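Local coordinates for protein cytochrome P450 (CYP102L1) (Mycobacterium phage Adler, PDB 6N6Q) that binds haem and probably acts as a phage-encoded P450 monooxygenase, oxidising a substrate with molecular oxygen, at residues H126-I137 with F317-I325. Numbering follows the deposited sequence.
Sequences HQRIAATVRELI and FPDFQFDQI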
loop_
_atom_site.group_PDB
_atom_site.type_symbol
_atom_site.label_atom_id
_atom_site.label_comp_id
_atom_site.label_asym_id
_atom_site.label_seq_id
_atom_site.Cartn_x
_atom_site.Cartn_y
_atom_site.Cartn_z
ATOM N N HIS A 126 -13.455 1.765 -13.297
ATOM C CA HIS A 126 -13.443 3.212 -13.089
ATOM C C HIS A 126 -14.773 3.727 -12.553
ATOM O O HIS A 126 -14.807 4.535 -11.619
ATOM C CB HIS A 126 -13.092 3.929 -14.392
ATOM C CG HIS A 126 -13.288 5.412 -14.329
ATOM N ND1 HIS A 126 -12.381 6.258 -13.729
ATOM C CD2 HIS A 126 -14.296 6.198 -14.776
ATOM C CE1 HIS A 126 -12.816 7.502 -13.818
ATOM N NE2 HIS A 126 -13.977 7.494 -14.448
ATOM N N GLN A 127 -15.882 3.276 -13.145
ATOM C CA GLN A 127 -17.197 3.744 -12.715
ATOM C C GLN A 127 -17.437 3.434 -11.242
ATOM O O GLN A 127 -17.879 4.300 -10.476
ATOM C CB GLN A 127 -18.284 3.113 -13.587
ATOM C CG GLN A 127 -18.928 4.074 -14.577
ATOM C CD GLN A 127 -17.916 4.802 -15.445
ATOM O OE1 GLN A 127 -17.147 4.179 -16.184
ATOM N NE2 GLN A 127 -17.910 6.129 -15.360
ATOM N N ARG A 128 -17.130 2.205 -10.823
ATOM C CA ARG A 128 -17.364 1.811 -9.437
ATOM C C ARG A 128 -16.424 2.542 -8.486
ATOM O O ARG A 128 -16.820 2.913 -7.375
ATOM C CB ARG A 128 -17.204 0.299 -9.298
ATOM C CG ARG A 128 -18.227 -0.370 -8.398
ATOM C CD ARG A 128 -18.702 -1.664 -9.044
ATOM N NE ARG A 128 -17.622 -2.304 -9.789
ATOM C CZ ARG A 128 -17.805 -3.124 -10.819
ATOM N NH1 ARG A 128 -19.033 -3.404 -11.234
ATOM N NH2 ARG A 128 -16.760 -3.655 -11.439
ATOM N N ILE A 129 -15.172 2.753 -8.905
ATOM C CA ILE A 129 -14.232 3.522 -8.092
ATOM C C ILE A 129 -14.748 4.940 -7.890
ATOM O O ILE A 129 -14.832 5.437 -6.759
ATOM C CB ILE A 129 -12.835 3.523 -8.738
ATOM C CG1 ILE A 129 -12.264 2.105 -8.799
ATOM C CG2 ILE A 129 -11.897 4.447 -7.975
ATOM C CD1 ILE A 129 -10.912 2.024 -9.480
ATOM N N ALA A 130 -15.112 5.609 -8.988
ATOM C CA ALA A 130 -15.567 6.994 -8.905
ATOM C C ALA A 130 -16.858 7.106 -8.105
ATOM O O ALA A 130 -17.057 8.081 -7.371
ATOM C CB ALA A 130 -15.753 7.569 -10.308
ATOM N N ALA A 131 -17.748 6.121 -8.237
ATOM C CA ALA A 131 -18.979 6.135 -7.451
ATOM C C ALA A 131 -18.691 6.012 -5.962
ATOM O O ALA A 131 -19.402 6.602 -5.140
ATOM C CB ALA A 131 -19.910 5.012 -7.909
ATOM N N THR A 132 -17.654 5.256 -5.596
ATOM C CA THR A 132 -17.317 5.096 -4.185
ATOM C C THR A 132 -16.710 6.373 -3.617
ATOM O O THR A 132 -16.958 6.723 -2.457
ATOM C CB THR A 132 -16.367 3.913 -4.010
ATOM O OG1 THR A 132 -16.954 2.745 -4.599
ATOM C CG2 THR A 132 -16.104 3.645 -2.537
ATOM N N VAL A 133 -15.915 7.085 -4.420
ATOM C CA VAL A 133 -15.399 8.381 -3.991
ATOM C C VAL A 133 -16.546 9.362 -3.782
ATOM O O VAL A 133 -16.544 10.150 -2.828
ATOM C CB VAL A 133 -14.371 8.913 -5.007
ATOM C CG1 VAL A 133 -13.840 10.267 -4.568
ATOM C CG2 VAL A 133 -13.229 7.919 -5.179
ATOM N N ARG A 134 -17.545 9.324 -4.669
ATOM C CA ARG A 134 -18.721 10.177 -4.510
ATOM C C ARG A 134 -19.384 9.951 -3.158
ATOM O O ARG A 134 -19.824 10.904 -2.506
ATOM C CB ARG A 134 -19.717 9.916 -5.641
ATOM C CG ARG A 134 -20.972 10.778 -5.578
ATOM C CD ARG A 134 -20.616 12.241 -5.757
ATOM N NE ARG A 134 -21.759 13.136 -5.595
ATOM C CZ ARG A 134 -22.554 13.520 -6.587
ATOM N NH1 ARG A 134 -22.345 13.078 -7.819
ATOM N NH2 ARG A 134 -23.565 14.345 -6.346
ATOM N N GLU A 135 -19.453 8.692 -2.718
ATOM C CA GLU A 135 -20.063 8.385 -1.429
ATOM C C GLU A 135 -19.287 9.006 -0.275
ATOM O O GLU A 135 -19.890 9.434 0.717
ATOM C CB GLU A 135 -20.167 6.868 -1.260
ATOM C CG GLU A 135 -20.849 6.412 0.019
ATOM C CD GLU A 135 -21.099 4.918 0.036
ATOM O OE1 GLU A 135 -21.508 4.375 -1.011
ATOM O OE2 GLU A 135 -20.876 4.284 1.089
ATOM N N LEU A 136 -17.957 9.075 -0.382
ATOM C CA LEU A 136 -17.170 9.698 0.680
ATOM C C LEU A 136 -17.331 11.212 0.673
ATOM O O LEU A 136 -17.496 11.828 1.732
ATOM C CB LEU A 136 -15.696 9.324 0.545
ATOM C CG LEU A 136 -14.817 9.938 1.639
ATOM C CD1 LEU A 136 -15.094 9.270 2.979
ATOM C CD2 LEU A 136 -13.342 9.863 1.286
ATOM N N ILE A 137 -17.275 11.827 -0.512
ATOM C CA ILE A 137 -17.440 13.275 -0.614
ATOM C C ILE A 137 -18.790 13.698 -0.053
ATOM O O ILE A 137 -18.900 14.719 0.638
ATOM C CB ILE A 137 -17.267 13.729 -2.076
ATOM C CG1 ILE A 137 -15.863 13.388 -2.579
ATOM C CG2 ILE A 137 -17.542 15.215 -2.212
ATOM C CD1 ILE A 137 -14.757 14.043 -1.786
ATOM N N PHE A 317 -19.893 18.024 -8.651
ATOM C CA PHE A 317 -18.985 16.891 -8.543
ATOM C C PHE A 317 -18.466 16.506 -9.928
ATOM O O PHE A 317 -19.253 16.443 -10.884
ATOM C CB PHE A 317 -19.686 15.699 -7.891
ATOM C CG PHE A 317 -18.757 14.576 -7.524
ATOM C CD1 PHE A 317 -18.088 14.583 -6.310
ATOM C CD2 PHE A 317 -18.554 13.513 -8.389
ATOM C CE1 PHE A 317 -17.234 13.550 -5.967
ATOM C CE2 PHE A 317 -17.700 12.479 -8.052
ATOM C CZ PHE A 317 -17.040 12.496 -6.840
ATOM N N PRO A 318 -17.164 16.271 -10.082
ATOM C CA PRO A 318 -16.607 16.044 -11.422
ATOM C C PRO A 318 -17.187 14.805 -12.086
ATOM O O PRO A 318 -17.357 13.757 -11.459
ATOM C CB PRO A 318 -15.106 15.885 -11.155
ATOM C CG PRO A 318 -14.878 16.608 -9.869
ATOM C CD PRO A 318 -16.113 16.375 -9.056
ATOM N N ASP A 319 -17.499 14.944 -13.376
ATOM C CA ASP A 319 -17.929 13.828 -14.216
ATOM C C ASP A 319 -16.677 13.078 -14.663
ATOM O O ASP A 319 -16.165 13.249 -15.774
ATOM C CB ASP A 319 -18.747 14.335 -15.398
ATOM C CG ASP A 319 -19.125 13.233 -16.374
ATOM O OD1 ASP A 319 -19.178 12.054 -15.963
ATOM O OD2 ASP A 319 -19.360 13.554 -17.559
ATOM N N PHE A 320 -16.171 12.236 -13.764
ATOM C CA PHE A 320 -14.923 11.523 -14.002
ATOM C C PHE A 320 -15.086 10.532 -15.149
ATOM O O PHE A 320 -15.901 9.608 -15.070
ATOM C CB PHE A 320 -14.476 10.790 -12.737
ATOM C CG PHE A 320 -13.939 11.693 -11.660
ATOM C CD1 PHE A 320 -12.716 12.324 -11.810
ATOM C CD2 PHE A 320 -14.647 11.890 -10.485
ATOM C CE1 PHE A 320 -12.216 13.150 -10.817
ATOM C CE2 PHE A 320 -14.152 12.714 -9.487
ATOM C CZ PHE A 320 -12.935 13.344 -9.655
ATOM N N GLN A 321 -14.312 10.724 -16.212
ATOM C CA GLN A 321 -14.160 9.730 -17.260
ATOM C C GLN A 321 -12.747 9.163 -17.198
ATOM O O GLN A 321 -11.810 9.839 -16.765
ATOM C CB GLN A 321 -14.451 10.321 -18.644
ATOM C CG GLN A 321 -14.166 11.801 -18.740
ATOM C CD GLN A 321 -14.841 12.471 -19.925
ATOM O OE1 GLN A 321 -14.932 11.898 -21.011
ATOM N NE2 GLN A 321 -15.322 13.694 -19.717
ATOM N N PHE A 322 -12.611 7.906 -17.634
ATOM C CA PHE A 322 -11.389 7.148 -17.373
ATOM C C PHE A 322 -10.152 7.849 -17.924
ATOM O O PHE A 322 -9.104 7.877 -17.266
ATOM C CB PHE A 322 -11.513 5.742 -17.960
ATOM C CG PHE A 322 -10.251 4.935 -17.865
ATOM C CD1 PHE A 322 -9.827 4.430 -16.647
ATOM C CD2 PHE A 322 -9.489 4.682 -18.991
ATOM C CE1 PHE A 322 -8.664 3.691 -16.556
ATOM C CE2 PHE A 322 -8.328 3.942 -18.907
ATOM C CZ PHE A 322 -7.915 3.446 -17.689
ATOM N N ASP A 323 -10.251 8.423 -19.124
ATOM C CA ASP A 323 -9.084 9.022 -19.764
ATOM C C ASP A 323 -8.605 10.288 -19.066
ATOM O O ASP A 323 -7.428 10.640 -19.194
ATOM C CB ASP A 323 -9.388 9.327 -21.231
ATOM C CG ASP A 323 -9.288 8.101 -22.112
ATOM O OD1 ASP A 323 -8.369 7.284 -21.892
ATOM O OD2 ASP A 323 -10.128 7.953 -23.024
ATOM N N GLN A 324 -9.480 10.981 -18.335
ATOM C CA GLN A 324 -9.089 12.245 -17.722
ATOM C C GLN A 324 -8.124 12.064 -16.559
ATOM O O GLN A 324 -7.390 13.002 -16.230
ATOM C CB GLN A 324 -10.326 13.008 -17.246
ATOM C CG GLN A 324 -11.126 13.650 -18.362
ATOM C CD GLN A 324 -12.357 14.371 -17.850
ATOM O OE1 GLN A 324 -12.949 13.976 -16.844
ATOM N NE2 GLN A 324 -12.752 15.432 -18.543
ATOM N N ILE A 325 -8.103 10.884 -15.937
ATOM C CA ILE A 325 -7.332 10.701 -14.711
ATOM C C ILE A 325 -5.839 10.825 -14.990
ATOM O O ILE A 325 -5.124 11.563 -14.303
ATOM C CB ILE A 325 -7.680 9.352 -14.058
ATOM C CG1 ILE A 325 -9.180 9.287 -13.764
ATOM C CG2 ILE A 325 -6.869 9.146 -12.791
ATOM C CD1 ILE A 325 -9.727 10.537 -13.102
#
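Phe317 and His126 bury the largest shares, together about half of the surface, where helix 119-145 meets the loop entering the short helix 322-326. The Phe317 ring packs beneath Arg134, whose CD stands 3.3 Å from the ring centroid and only 7° off the ring normal, which qualifies as a CH-pi contact over the face. Farther along the same chain the guanidinium lies flat on Phe317, its plane tilted 24° from the ring and its centre 4.7 Å from the ring centre; the offset leaves NH1 above Phe317 CB. The bend at chi2 of Arg134 folds the chain back across the aromatic face, and a salt bridge from NE to Asp138 gives the guanidinium a second anchor. Pro318 CD covers the opposite face of the ring, while Ile137 CG1 meets its edge in plane, 3.7 Å from Phe317 CE1.

Two turns nearer the helix start, His126 supplies the polar link. With CG swung anti to the backbone N (chi1 170°), its ring reaches the loop and NE2 donates to Phe320 O at 2.9 Å. The N-H points almost straight at the oxygen, which lies in the imidazole plane, yet the donor sits above the carbonyl plane instead of on a lone pair. Phe322 CA covers one ring face, 3.8 Å from the centroid. Between the two anchors, Ala130 CB touches Phe320 CB at 4.2 Å.

His126 ND1 also bonds to His427 of helix 422-439, so both ring nitrogens are engaged and the imidazole ties two parts of the P450 fold to one helix. The chemistry thus implies a directional, buried hydrogen bond at one end and, at the more solvent-exposed end, a guanidinium-aromatic stack with the CD methylene over the ring centre.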